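PDB 3IBY: Fe(2+) transporter FeoB from Legionella pneumophila, which probably transports ferrous iron across the bacterial inner membrane in a GTP-driven uptake system, the part described here being its cytosolic domain with the G domain. Local coordinates for residues A[145-149]-A[150-154]; A[157-160]-A[161-164]; A[188-192]-A[193-197]; A[218-221]-A[222-226]; A[246-249]-A[250-254]. All blocks are in the same frame, centred on the assembly; numbering follows the deposited sequence.

Contact 1. Residues A[145-149]-A[150-154]; sequences PIQAH and KNIGI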
loop_
_atom_site.group_PDB
_atom_site.type_symbol
_atom_site.label_atom_id
_atom_site.label_comp_id
_atom_site.label_asym_id
_atom_site.label_seq_id
_atom_site.Cartn_x
_atom_site.Cartn_y
_atom_site.Cartn_z
ATOM N N PRO A 145 4.970 15.211 2.974
ATOM C CA PRO A 145 4.584 16.004 1.823
ATOM C C PRO A 145 5.771 16.294 0.921
ATOM O O PRO A 145 6.818 16.712 1.425
ATOM C CB PRO A 145 4.102 17.311 2.434
ATOM C CG PRO A 145 3.919 17.054 3.882
ATOM C CD PRO A 145 4.729 15.897 4.252
ATOM N N ILE A 146 5.601 16.068 -0.385
ATOM C CA ILE A 146 6.655 16.291 -1.399
ATOM C C ILE A 146 6.163 16.861 -2.747
ATOM O O ILE A 146 4.965 16.990 -3.007
ATOM C CB ILE A 146 7.411 14.968 -1.722
ATOM C CG1 ILE A 146 6.478 13.939 -2.404
ATOM C CG2 ILE A 146 8.033 14.371 -0.454
ATOM C CD1 ILE A 146 7.191 12.804 -3.115
ATOM N N GLN A 147 7.125 17.214 -3.596
ATOM C CA GLN A 147 6.883 17.511 -5.014
ATOM C C GLN A 147 8.050 16.902 -5.778
ATOM O O GLN A 147 9.123 17.502 -5.918
ATOM C CB GLN A 147 6.808 19.001 -5.278
ATOM C CG GLN A 147 5.799 19.754 -4.448
ATOM C CD GLN A 147 5.891 21.246 -4.656
ATOM O OE1 GLN A 147 5.681 22.015 -3.739
ATOM N NE2 GLN A 147 6.244 21.651 -5.851
ATOM N N ALA A 148 7.841 15.666 -6.204
ATOM C CA ALA A 148 8.921 14.841 -6.653
ATOM C C ALA A 148 9.500 15.499 -7.872
ATOM O O ALA A 148 10.718 15.592 -8.025
ATOM C CB ALA A 148 8.400 13.447 -6.980
ATOM N N HIS A 149 8.609 15.959 -8.746
ATOM C CA HIS A 149 9.011 16.656 -9.992
ATOM C C HIS A 149 9.927 17.874 -9.762
ATOM O O HIS A 149 10.602 18.324 -10.671
ATOM C CB HIS A 149 7.768 17.033 -10.852
ATOM C CG HIS A 149 6.708 17.784 -10.105
ATOM N ND1 HIS A 149 6.139 17.317 -8.942
ATOM C CD2 HIS A 149 6.109 18.969 -10.364
ATOM C CE1 HIS A 149 5.241 18.186 -8.515
ATOM N NE2 HIS A 149 5.215 19.207 -9.350
ATOM N N LYS A 150 9.928 18.394 -8.545
ATOM C CA LYS A 150 10.675 19.587 -8.210
ATOM C C LYS A 150 11.658 19.334 -7.069
ATOM O O LYS A 150 12.287 20.254 -6.581
ATOM C CB LYS A 150 9.682 20.695 -7.852
ATOM C CG LYS A 150 8.901 21.242 -9.052
ATOM C CD LYS A 150 7.632 22.018 -8.641
ATOM C CE LYS A 150 7.925 23.184 -7.754
ATOM N NZ LYS A 150 6.740 24.045 -7.537
ATOM N N ASN A 151 11.804 18.073 -6.663
ATOM C CA ASN A 151 12.704 17.667 -5.570
ATOM C C ASN A 151 12.382 18.235 -4.189
ATOM O O ASN A 151 13.196 18.158 -3.279
ATOM C CB ASN A 151 14.150 17.958 -5.944
ATOM C CG ASN A 151 14.860 16.726 -6.441
ATOM O OD1 ASN A 151 15.163 15.813 -5.653
ATOM N ND2 ASN A 151 15.125 16.674 -7.756
ATOM N N ILE A 152 11.177 18.761 -4.013
ATOM C CA ILE A 152 10.839 19.370 -2.754
ATOM C C ILE A 152 10.342 18.241 -1.879
ATOM O O ILE A 152 9.480 17.475 -2.285
ATOM C CB ILE A 152 9.812 20.508 -2.939
ATOM C CG1 ILE A 152 10.453 21.629 -3.799
ATOM C CG2 ILE A 152 9.326 21.055 -1.561
ATOM C CD1 ILE A 152 9.499 22.795 -4.227
ATOM N N GLY A 153 10.917 18.100 -0.695
ATOM C CA GLY A 153 10.470 17.079 0.246
ATOM C C GLY A 153 11.304 15.804 0.275
ATOM O O GLY A 153 11.290 15.067 1.285
ATOM N N ILE A 154 12.029 15.542 -0.810
ATOM C CA ILE A 154 12.881 14.369 -0.920
ATOM C C ILE A 154 13.808 14.185 0.275
ATOM O O ILE A 154 13.996 13.087 0.750
ATOM C CB ILE A 154 13.731 14.420 -2.232
ATOM C CG1 ILE A 154 12.953 13.888 -3.455
ATOM C CG2 ILE A 154 15.026 13.604 -2.083
ATOM C CD1 ILE A 154 11.444 13.588 -3.256
#
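The carbonyl O of Gln147 is gripped by two backbone donors, Lys150 N at 2.9 Å and Ile152 N at 3.1 Å, which reach it from opposite faces of the carbonyl plane. In return Gln147 N gives a short, nearly straight bond to Ile152 O (2.7 Å, 166°), so that Gln147 and Ile152 form a single antiparallel hydrogen-bonded bridge. Asn151 also faces Gln147, which makes the bridge a G1 beta bulge. In the same turn Ala148 O takes the N-H of Asn151 at 3.0 Å and closes the reversal of the chain. Gly153 has a positive phi (99°), and CG2 of Ile146 packs on its backbone, 3.6 Å from Gly153 C. On the outer side Lys150 runs beside the His149 ring, its CG placed off-centre over the ring in a CH-pi contact, while His149 NE2 is hydrogen-bonded to Asp121 OD2. On the buried side, CD1 of Ile146 meets CD1 of Ile154 at 4.3 Å, and both side chains rest on Leu17 of helix 14-22. Ala148 N is held by Asn118 OD1. Gln147, Ala148 and His149 are predicted to bind GTP, and the turn after strand 143-145 probably corresponds to the G5 loop, which in P-loop GTPases helps to form the guanine pocket.

Contact 2. Residues A[157-160]-A[161-164]; sequences LQQS and LLHC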
loop_
_atom_site.group_PDB
_atom_site.type_symbol
_atom_site.label_atom_id
_atom_site.label_comp_id
_atom_site.label_asym_id
_atom_site.label_seq_id
_atom_site.Cartn_x
_atom_site.Cartn_y
_atom_site.Cartn_z
ATOM N N LEU A 157 11.816 12.879 3.271
ATOM C CA LEU A 157 11.344 11.511 2.958
ATOM C C LEU A 157 12.505 10.531 3.083
ATOM O O LEU A 157 12.326 9.422 3.547
ATOM C CB LEU A 157 10.790 11.448 1.556
ATOM C CG LEU A 157 10.360 10.074 1.109
ATOM C CD1 LEU A 157 9.039 9.742 1.744
ATOM C CD2 LEU A 157 10.269 9.994 -0.420
ATOM N N GLN A 158 13.690 10.972 2.671
ATOM C CA GLN A 158 14.906 10.197 2.848
ATOM C C GLN A 158 15.114 10.029 4.324
ATOM O O GLN A 158 15.280 8.947 4.788
ATOM C CB GLN A 158 16.101 10.904 2.217
ATOM C CG GLN A 158 16.203 10.808 0.669
ATOM C CD GLN A 158 17.260 11.789 0.097
ATOM O OE1 GLN A 158 17.767 12.642 0.816
ATOM N NE2 GLN A 158 17.588 11.654 -1.176
ATOM N N GLN A 159 15.098 11.118 5.065
ATOM C CA GLN A 159 15.336 11.053 6.502
ATOM C C GLN A 159 14.354 10.077 7.168
ATOM O O GLN A 159 14.756 9.147 7.856
ATOM C CB GLN A 159 15.232 12.437 7.121
ATOM C CG GLN A 159 16.339 12.723 8.096
ATOM C CD GLN A 159 17.698 12.645 7.439
ATOM O OE1 GLN A 159 17.863 13.079 6.293
ATOM N NE2 GLN A 159 18.670 12.055 8.139
ATOM N N SER A 160 13.067 10.254 6.898
ATOM C CA SER A 160 12.042 9.363 7.406
ATOM C C SER A 160 12.256 7.876 7.031
ATOM O O SER A 160 11.749 6.988 7.727
ATOM C CB SER A 160 10.703 9.830 6.862
ATOM O OG SER A 160 9.641 9.233 7.550
ATOM N N LEU A 161 12.995 7.589 5.961
ATOM C CA LEU A 161 13.345 6.209 5.628
ATOM C C LEU A 161 14.196 5.502 6.631
ATOM O O LEU A 161 14.005 4.330 6.864
ATOM C CB LEU A 161 14.120 6.143 4.349
ATOM C CG LEU A 161 13.238 6.080 3.141
ATOM C CD1 LEU A 161 14.175 5.769 2.014
ATOM C CD2 LEU A 161 12.156 5.018 3.312
ATOM N N LEU A 162 15.170 6.203 7.180
ATOM C CA LEU A 162 16.029 5.641 8.200
ATOM C C LEU A 162 15.300 5.281 9.499
ATOM O O LEU A 162 15.791 4.471 10.268
ATOM C CB LEU A 162 17.157 6.622 8.526
ATOM C CG LEU A 162 18.194 6.832 7.437
ATOM C CD1 LEU A 162 19.150 7.929 7.876
ATOM C CD2 LEU A 162 18.933 5.546 7.149
ATOM N N HIS A 163 14.157 5.902 9.766
ATOM C CA HIS A 163 13.396 5.620 10.993
ATOM C C HIS A 163 12.065 4.934 10.651
ATOM O O HIS A 163 11.072 5.087 11.362
ATOM C CB HIS A 163 13.154 6.909 11.784
ATOM C CG HIS A 163 14.305 7.864 11.745
ATOM N ND1 HIS A 163 15.559 7.536 12.212
ATOM C CD2 HIS A 163 14.394 9.139 11.295
ATOM C CE1 HIS A 163 16.370 8.569 12.058
ATOM N NE2 HIS A 163 15.689 9.554 11.500
ATOM N N CYS A 164 12.052 4.179 9.559
ATOM C CA CYS A 164 10.862 3.462 9.140
ATOM C C CYS A 164 11.067 2.006 9.458
ATOM O O CYS A 164 11.268 1.183 8.556
ATOM C CB CYS A 164 10.624 3.640 7.647
ATOM S SG CYS A 164 9.052 2.935 7.080
HETATM O O HOH W 1 9.830 7.189 9.874
#
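With CG turned beside its own backbone N (chi1 -37°), the His163 ring swings back over the preceding turn and brings CD2 to 3.5 Å from Gln159 O, an oblique approach; Gln159, bent at chi2 (60°), carries its amide to the flank of Leu162, whose CD1 lies 4.2 Å from Gln159 NE2. The side chains of Gln159 and Leu162 cross at a slant, and CB of Leu162 sits over one face of the His163 ring, offset toward its rim. Backbone bonding frays along this last turn. Leu161 N divides its hydrogen between Gln158 O at 2.9 Å and, weakly, Leu157 O; toward Gln158 O, Leu161 N stands well above the carbonyl plane, 61° out of it. Leu162 N and His163 N bond only weakly to Gln159 O and Ser160 O, each reaching three residues back, a spacing like that of a 3-10 turn. A water bridges the end of the turn: it donates to Ser160 O at 2.9 Å and, in a weak bond, to His163 O, tying the final turn to the residues that leave it. CB of Leu161 lies 3.1 Å from Gln158 O, and its side chain goes inward onto Phe43, Ile50 and Ile88 of the central sheet, where Leu157 joins it through Val114 and Ala116. The arrangement is a fraying C-terminal helix turn, with the apolar side of helix 154-162 laid on the mixed sheet of the P-loop GTPase fold.

Contact 3. Residues A[188-192]-A[193-197]; sequences NQLIS and KGYKN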
loop_
_atom_site.group_PDB
_atom_site.type_symbol
_atom_site.label_atom_id
_atom_site.label_comp_id
_atom_site.label_asym_id
_atom_site.label_seq_id
_atom_site.Cartn_x
_atom_site.Cartn_y
_atom_site.Cartn_z
ATOM N N ASN A 188 -8.226 -17.670 11.511
ATOM C CA ASN A 188 -7.816 -18.774 12.385
ATOM C C ASN A 188 -7.542 -20.086 11.635
ATOM O O ASN A 188 -6.562 -20.771 11.904
ATOM C CB ASN A 188 -8.875 -18.962 13.485
ATOM C CG ASN A 188 -8.904 -17.778 14.478
ATOM O OD1 ASN A 188 -9.981 -17.259 14.835
ATOM N ND2 ASN A 188 -7.707 -17.352 14.922
ATOM N N GLN A 189 -8.418 -20.431 10.698
ATOM C CA GLN A 189 -8.158 -21.494 9.729
ATOM C C GLN A 189 -6.692 -21.381 9.242
ATOM O O GLN A 189 -5.917 -22.350 9.348
ATOM C CB GLN A 189 -9.134 -21.348 8.553
ATOM C CG GLN A 189 -9.561 -22.626 7.788
ATOM C CD GLN A 189 -10.859 -22.403 6.922
ATOM O OE1 GLN A 189 -11.461 -21.323 6.943
ATOM N NE2 GLN A 189 -11.279 -23.440 6.181
ATOM N N LEU A 190 -6.312 -20.188 8.761
ATOM C CA LEU A 190 -4.958 -19.930 8.255
ATOM C C LEU A 190 -3.855 -20.147 9.298
ATOM O O LEU A 190 -2.853 -20.786 9.002
ATOM C CB LEU A 190 -4.839 -18.508 7.679
ATOM C CG LEU A 190 -5.728 -18.216 6.472
ATOM C CD1 LEU A 190 -5.430 -16.890 5.900
ATOM C CD2 LEU A 190 -5.593 -19.316 5.419
ATOM N N ILE A 191 -4.032 -19.616 10.507
ATOM C CA ILE A 191 -3.031 -19.805 11.563
ATOM C C ILE A 191 -2.804 -21.299 11.823
ATOM O O ILE A 191 -1.662 -21.749 11.868
ATOM C CB ILE A 191 -3.417 -19.058 12.862
ATOM C CG1 ILE A 191 -3.353 -17.540 12.644
ATOM C CG2 ILE A 191 -2.490 -19.409 13.985
ATOM C CD1 ILE A 191 -4.195 -16.727 13.598
ATOM N N SER A 192 -3.883 -22.069 11.929
ATOM C CA SER A 192 -3.788 -23.534 12.137
ATOM C C SER A 192 -3.075 -24.252 11.005
ATOM O O SER A 192 -2.360 -25.244 11.240
ATOM C CB SER A 192 -5.182 -24.168 12.250
ATOM O OG SER A 192 -5.957 -23.526 13.228
ATOM N N LYS A 193 -3.344 -23.776 9.783
ATOM C CA LYS A 193 -2.674 -24.237 8.579
ATOM C C LYS A 193 -1.159 -24.147 8.742
ATOM O O LYS A 193 -0.430 -24.907 8.122
ATOM C CB LYS A 193 -3.130 -23.410 7.366
ATOM C CG LYS A 193 -3.948 -24.173 6.338
ATOM C CD LYS A 193 -3.041 -25.088 5.481
ATOM C CE LYS A 193 -3.827 -26.239 4.814
ATOM N NZ LYS A 193 -2.948 -27.371 4.345
ATOM N N GLY A 194 -0.704 -23.218 9.586
ATOM C CA GLY A 194 0.698 -23.007 9.864
ATOM C C GLY A 194 1.157 -21.614 9.483
ATOM O O GLY A 194 2.287 -21.260 9.722
ATOM N N TYR A 195 0.303 -20.799 8.882
ATOM C CA TYR A 195 0.740 -19.457 8.469
ATOM C C TYR A 195 1.188 -18.590 9.656
ATOM O O TYR A 195 0.731 -18.766 10.778
ATOM C CB TYR A 195 -0.349 -18.736 7.677
ATOM C CG TYR A 195 -0.569 -19.305 6.298
ATOM C CD1 TYR A 195 0.146 -18.838 5.201
ATOM C CD2 TYR A 195 -1.506 -20.313 6.085
ATOM C CE1 TYR A 195 -0.065 -19.371 3.944
ATOM C CE2 TYR A 195 -1.713 -20.851 4.831
ATOM C CZ TYR A 195 -0.993 -20.378 3.774
ATOM O OH TYR A 195 -1.223 -20.945 2.565
ATOM N N LYS A 196 2.090 -17.649 9.396
ATOM C CA LYS A 196 2.543 -16.736 10.437
ATOM C C LYS A 196 1.475 -15.651 10.583
ATOM O O LYS A 196 0.750 -15.363 9.615
ATOM C CB LYS A 196 3.901 -16.161 10.071
ATOM C CG LYS A 196 4.739 -15.782 11.284
ATOM C CD LYS A 196 5.805 -14.743 10.917
ATOM C CE LYS A 196 5.189 -13.474 10.255
ATOM N NZ LYS A 196 4.071 -12.858 11.066
ATOM N N ASN A 197 1.378 -15.048 11.768
ATOM C CA ASN A 197 0.244 -14.147 12.099
ATOM C C ASN A 197 0.013 -12.983 11.152
ATOM O O ASN A 197 -1.094 -12.803 10.657
ATOM C CB ASN A 197 0.386 -13.594 13.510
ATOM C CG ASN A 197 0.267 -14.658 14.540
ATOM O OD1 ASN A 197 1.097 -14.721 15.433
ATOM N ND2 ASN A 197 -0.740 -15.534 14.416
#
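Lys193, Ile191 and Leu190 bury the most surface in this turn at the end of helix 177-193. Lys193 closes the last regular turn: its N bonds to Gln189 O at 3.0 Å, in the carbonyl plane, and its CB sits 3.1 Å from Leu190 O. Bent at chi2 (-76°), the rest of the lysine side chain leads off the helix toward Phe219, with which it makes a cation-pi contact. Leu190 O accepts from two donors of the cap. Tyr195 N binds it at 3.2 Å (149°), while Gly194 N reaches it weakly and bonds more closely to Ile191 O, at 2.9 Å. Together with the positive phi of Gly194 (119°), these bonds back into the final turn make a Schellman motif. The same Leu190 O lies in the plane of the Tyr195 ring at its edge, 3.2 Å from CD2, and CB of Leu190 packs against that atom as well. Ile191, on another side of the helix, offers CG1 and CD1 to Asn197 ND2, each at 3.7 Å, the two side chains crossing at an angle. Ser192 OG doubles the backbone bond to Asn188 O. The turn joins helices 177-193 and 197-209: Leu190 lies against Ala200 and Phe203, Ile191 touches Ala200, Tyr195 meets Phe199, and the face with Leu190 and Tyr195 is met by Phe219 of helix 219-229.

Contact 4. Residues A[218-221]-A[222-226]; sequences AFTE and SLLIK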
loop_
_atom_site.group_PDB
_atom_site.type_symbol
_atom_site.label_atom_id
_atom_site.label_comp_id
_atom_site.label_asym_id
_atom_site.label_seq_id
_atom_site.Cartn_x
_atom_site.Cartn_y
_atom_site.Cartn_z
ATOM N N ALA A 218 -4.985 -24.009 -5.586
ATOM C CA ALA A 218 -5.574 -25.302 -5.227
ATOM C C ALA A 218 -6.270 -25.244 -3.863
ATOM O O ALA A 218 -7.407 -25.700 -3.713
ATOM C CB ALA A 218 -4.496 -26.394 -5.226
ATOM N N PHE A 219 -5.550 -24.707 -2.875
ATOM C CA PHE A 219 -6.051 -24.468 -1.497
ATOM C C PHE A 219 -6.842 -23.133 -1.438
ATOM O O PHE A 219 -7.838 -22.989 -0.700
ATOM C CB PHE A 219 -4.850 -24.473 -0.504
ATOM C CG PHE A 219 -5.157 -23.893 0.863
ATOM C CD1 PHE A 219 -5.954 -24.578 1.771
ATOM C CD2 PHE A 219 -4.631 -22.663 1.249
ATOM C CE1 PHE A 219 -6.239 -24.032 3.045
ATOM C CE2 PHE A 219 -4.913 -22.106 2.524
ATOM C CZ PHE A 219 -5.714 -22.792 3.415
ATOM N N THR A 220 -6.353 -22.166 -2.218
ATOM C CA THR A 220 -6.989 -20.856 -2.398
ATOM C C THR A 220 -8.344 -20.991 -3.134
ATOM O O THR A 220 -9.241 -20.179 -2.923
ATOM C CB THR A 220 -6.010 -19.852 -3.154
ATOM O OG1 THR A 220 -4.763 -19.769 -2.440
ATOM C CG2 THR A 220 -6.623 -18.398 -3.333
ATOM N N GLU A 221 -8.508 -22.014 -3.977
ATOM C CA GLU A 221 -9.751 -22.139 -4.726
ATOM C C GLU A 221 -10.843 -22.806 -3.898
ATOM O O GLU A 221 -12.025 -22.539 -4.093
ATOM C CB GLU A 221 -9.502 -22.839 -6.053
ATOM C CG GLU A 221 -8.829 -21.912 -7.058
ATOM C CD GLU A 221 -7.863 -22.631 -7.977
ATOM O OE1 GLU A 221 -8.110 -23.831 -8.274
ATOM O OE2 GLU A 221 -6.856 -21.993 -8.393
ATOM N N SER A 222 -10.434 -23.645 -2.955
ATOM C CA SER A 222 -11.375 -24.297 -2.053
ATOM C C SER A 222 -11.948 -23.268 -1.093
ATOM O O SER A 222 -13.151 -23.086 -1.031
ATOM C CB SER A 222 -10.720 -25.489 -1.315
ATOM O OG SER A 222 -9.360 -25.227 -0.998
ATOM N N LEU A 223 -11.094 -22.560 -0.375
ATOM C CA LEU A 223 -11.591 -21.471 0.463
ATOM C C LEU A 223 -12.547 -20.481 -0.257
ATOM O O LEU A 223 -13.566 -20.099 0.303
ATOM C CB LEU A 223 -10.432 -20.701 1.092
ATOM C CG LEU A 223 -9.707 -21.345 2.269
ATOM C CD1 LEU A 223 -9.017 -20.245 3.064
ATOM C CD2 LEU A 223 -10.648 -22.141 3.166
ATOM N N LEU A 224 -12.205 -20.087 -1.487
ATOM C CA LEU A 224 -13.002 -19.109 -2.273
ATOM C C LEU A 224 -14.433 -19.585 -2.557
ATOM O O LEU A 224 -15.360 -18.776 -2.617
ATOM C CB LEU A 224 -12.315 -18.715 -3.616
ATOM C CG LEU A 224 -11.281 -17.562 -3.606
ATOM C CD1 LEU A 224 -10.631 -17.261 -5.006
ATOM C CD2 LEU A 224 -11.895 -16.281 -3.025
ATOM N N ILE A 225 -14.619 -20.877 -2.761
ATOM C CA ILE A 225 -15.967 -21.353 -2.998
ATOM C C ILE A 225 -16.675 -21.388 -1.658
ATOM O O ILE A 225 -17.864 -21.049 -1.581
ATOM C CB ILE A 225 -16.028 -22.675 -3.752
ATOM C CG1 ILE A 225 -15.029 -23.686 -3.184
ATOM C CG2 ILE A 225 -15.761 -22.403 -5.204
ATOM C CD1 ILE A 225 -15.032 -25.017 -3.866
ATOM N N LYS A 226 -15.929 -21.716 -0.606
ATOM C CA LYS A 226 -16.472 -21.705 0.736
ATOM C C LYS A 226 -17.010 -20.323 1.107
ATOM O O LYS A 226 -18.018 -20.222 1.808
ATOM C CB LYS A 226 -15.416 -22.121 1.745
ATOM C CG LYS A 226 -15.955 -22.373 3.151
ATOM C CD LYS A 226 -15.030 -21.791 4.204
ATOM C CE LYS A 226 -15.501 -22.103 5.613
ATOM N NZ LYS A 226 -14.543 -22.996 6.350
#
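Ser222 OG donates to Phe219 O at 2.7 Å, folding the serine hydroxyl back onto the first turn of helix 219-229. Its chi1 of 36° sets OG between the backbone N and the carbonyl carbon, facing that oxygen, and the hydroxyl comes in 42° out of the carbonyl plane rather than on a lone pair. Phe219 O therefore has two donors, since Leu223 N also reaches it in a long, weak but nearly straight bond (3.3 Å, 171°). The next carbonyls accept backbone N-H groups: Thr220 O receives Leu224 N at 3.3 Å, and Glu221 O receives Ile225 N weakly. Ile225 N also has a weak bond to Ser222 O, which takes Lys226 N at 3.1 Å. Apolar side chains also come close to these oxygens. CG1 of Ile225 stands 3.3 Å from Glu221 O and CG of Leu224 3.4 Å from Thr220 O, while CZ of Phe219 meets CD1 of Leu223 at 4.2 Å, the two side chains running alongside one another. Leu223 touches Leu186 and Gln189 of helix 177-193, and Phe219 packs at the end of that helix. On helix 197-209, Thr220 lies on Phe203 and Leu207, with Leu223 also reaching Leu207, so this first part of helix 219-229 rests on both of the helices that precede it in the chain.

Contact 5. Residues A[246-249]-A[250-254]; sequences IHEI and VTLVQ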
loop_
_atom_site.group_PDB
_atom_site.type_symbol
_atom_site.label_atom_id
_atom_site.label_comp_id
_atom_site.label_asym_id
_atom_site.label_seq_id
_atom_site.Cartn_x
_atom_site.Cartn_y
_atom_site.Cartn_z
ATOM N N ILE A 246 -12.191 5.195 4.980
ATOM C CA ILE A 246 -11.297 6.015 4.210
ATOM C C ILE A 246 -12.010 7.323 3.939
ATOM O O ILE A 246 -11.385 8.369 4.055
ATOM C CB ILE A 246 -10.892 5.339 2.904
ATOM C CG1 ILE A 246 -9.882 4.263 3.211
ATOM C CG2 ILE A 246 -10.313 6.324 1.932
ATOM C CD1 ILE A 246 -9.745 3.324 2.064
ATOM N N HIS A 247 -13.295 7.249 3.553
ATOM C CA HIS A 247 -14.130 8.446 3.332
ATOM C C HIS A 247 -14.134 9.264 4.615
ATOM O O HIS A 247 -13.958 10.448 4.595
ATOM C CB HIS A 247 -15.567 8.083 2.932
ATOM C CG HIS A 247 -16.446 9.265 2.631
ATOM N ND1 HIS A 247 -16.523 9.844 1.380
ATOM C CD2 HIS A 247 -17.317 9.952 3.415
ATOM C CE1 HIS A 247 -17.386 10.847 1.411
ATOM N NE2 HIS A 247 -17.887 10.930 2.631
ATOM N N GLU A 248 -14.264 8.604 5.734
ATOM C CA GLU A 248 -14.256 9.323 6.983
ATOM C C GLU A 248 -12.899 10.011 7.232
ATOM O O GLU A 248 -12.877 11.145 7.666
ATOM C CB GLU A 248 -14.762 8.423 8.144
ATOM C CG GLU A 248 -14.019 8.501 9.453
ATOM C CD GLU A 248 -14.460 7.403 10.432
ATOM O OE1 GLU A 248 -13.782 7.266 11.475
ATOM O OE2 GLU A 248 -15.455 6.667 10.154
ATOM N N ILE A 249 -11.785 9.376 6.913
ATOM C CA ILE A 249 -10.477 10.032 7.103
ATOM C C ILE A 249 -10.310 11.227 6.183
ATOM O O ILE A 249 -9.700 12.233 6.566
ATOM C CB ILE A 249 -9.284 9.059 6.858
ATOM C CG1 ILE A 249 -9.097 8.158 8.072
ATOM C CG2 ILE A 249 -7.966 9.819 6.548
ATOM C CD1 ILE A 249 -8.581 6.783 7.706
ATOM N N VAL A 250 -10.844 11.119 4.967
ATOM C CA VAL A 250 -10.698 12.181 3.974
ATOM C C VAL A 250 -11.475 13.409 4.444
ATOM O O VAL A 250 -10.933 14.514 4.499
ATOM C CB VAL A 250 -11.120 11.709 2.557
ATOM C CG1 VAL A 250 -11.159 12.862 1.605
ATOM C CG2 VAL A 250 -10.133 10.654 2.003
ATOM N N THR A 251 -12.719 13.196 4.859
ATOM C CA THR A 251 -13.573 14.274 5.399
ATOM C C THR A 251 -12.964 15.025 6.639
ATOM O O THR A 251 -13.257 16.177 6.867
ATOM C CB THR A 251 -15.003 13.725 5.702
ATOM O OG1 THR A 251 -14.888 12.475 6.374
ATOM C CG2 THR A 251 -15.800 13.456 4.420
ATOM N N LEU A 252 -12.104 14.377 7.410
ATOM C CA LEU A 252 -11.379 15.013 8.525
ATOM C C LEU A 252 -10.122 15.807 8.100
ATOM O O LEU A 252 -9.647 16.684 8.816
ATOM C CB LEU A 252 -10.950 13.933 9.532
ATOM C CG LEU A 252 -12.057 13.206 10.307
ATOM C CD1 LEU A 252 -11.550 11.942 10.959
ATOM C CD2 LEU A 252 -12.634 14.138 11.334
ATOM N N VAL A 253 -9.580 15.491 6.939
ATOM C CA VAL A 253 -8.256 15.962 6.586
ATOM C C VAL A 253 -8.269 16.876 5.355
ATOM O O VAL A 253 -7.377 17.709 5.173
ATOM C CB VAL A 253 -7.304 14.746 6.371
ATOM C CG1 VAL A 253 -6.323 15.006 5.221
ATOM C CG2 VAL A 253 -6.580 14.398 7.673
ATOM N N GLN A 254 -9.287 16.752 4.526
ATOM C CA GLN A 254 -9.267 17.416 3.247
ATOM C C GLN A 254 -10.474 18.305 3.122
ATOM O O GLN A 254 -11.591 17.835 3.320
ATOM C CB GLN A 254 -9.305 16.361 2.171
ATOM C CG GLN A 254 -9.507 16.854 0.776
ATOM C CD GLN A 254 -8.971 15.827 -0.201
ATOM O OE1 GLN A 254 -9.717 15.084 -0.824
ATOM N NE2 GLN A 254 -7.659 15.737 -0.280
#
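Val250 packs tightly against the turn before it: its CG2 lies 3.3 Å from Ile246 O and meets Ile246 CG2 at 4.3 Å, while Val250 N bonds to the same oxygen at 2.9 Å. This buried side includes Ile249 and Val253, whose CB lies 3.5 Å from Ile249 O. The outer side is polar but well bonded at Thr251. Thr251 N gives His247 O a very straight bond (3.0 Å, 176°), almost in line with the carbonyl. The threonine hydroxyl, set between backbone N and carbonyl carbon (chi1 45°), lies within hydrogen-bonding distance of two oxygens, Glu248 O at 2.7 Å and His247 O at 2.9 Å; its single proton may go to either. Thr251 CG2 slants over the His247 ring in an off-centre CH-pi contact, 4.1 Å from the centroid, and His247 ND1 is bonded to Glu97 OE1, which helps to fix the ring. Leu252 is the looser part: it is exposed, and its N makes only weak bonds to Glu248 O and Ile249 O as the helix nears its end. Glu248 OE1 forms a salt bridge with Lys245. Helix 234-253 packs on two helices of the G domain: Ile246 lies on Glu97 and Leu100 of helix 96-106 and Val250 on Glu97, Ile249 touches Leu135 and Leu138 of helix 132-139, and Val253 reaches Ile130 of strand 129-130.

All five contacts are local, but their settings differ. Contacts 1 and 2 follow one another in the G domain, about 14 Å apart between centres: the first turns at the predicted GTP site, the second lays a helix end on the sheet, and both are partly buried. Contacts 3 and 4 are surface contacts on the far side of the chain from contact 1; they touch directly and hold the same helix bundle. Contact 5, also partly buried, lies against G-domain helices at the end of the chain. Contact 1 is a bulged turn and contact 3 a Schellman motif with glycine; contacts 3, 4 and 5 each add a side-chain hydroxyl to a helix carbonyl, and contact 2 uses a water.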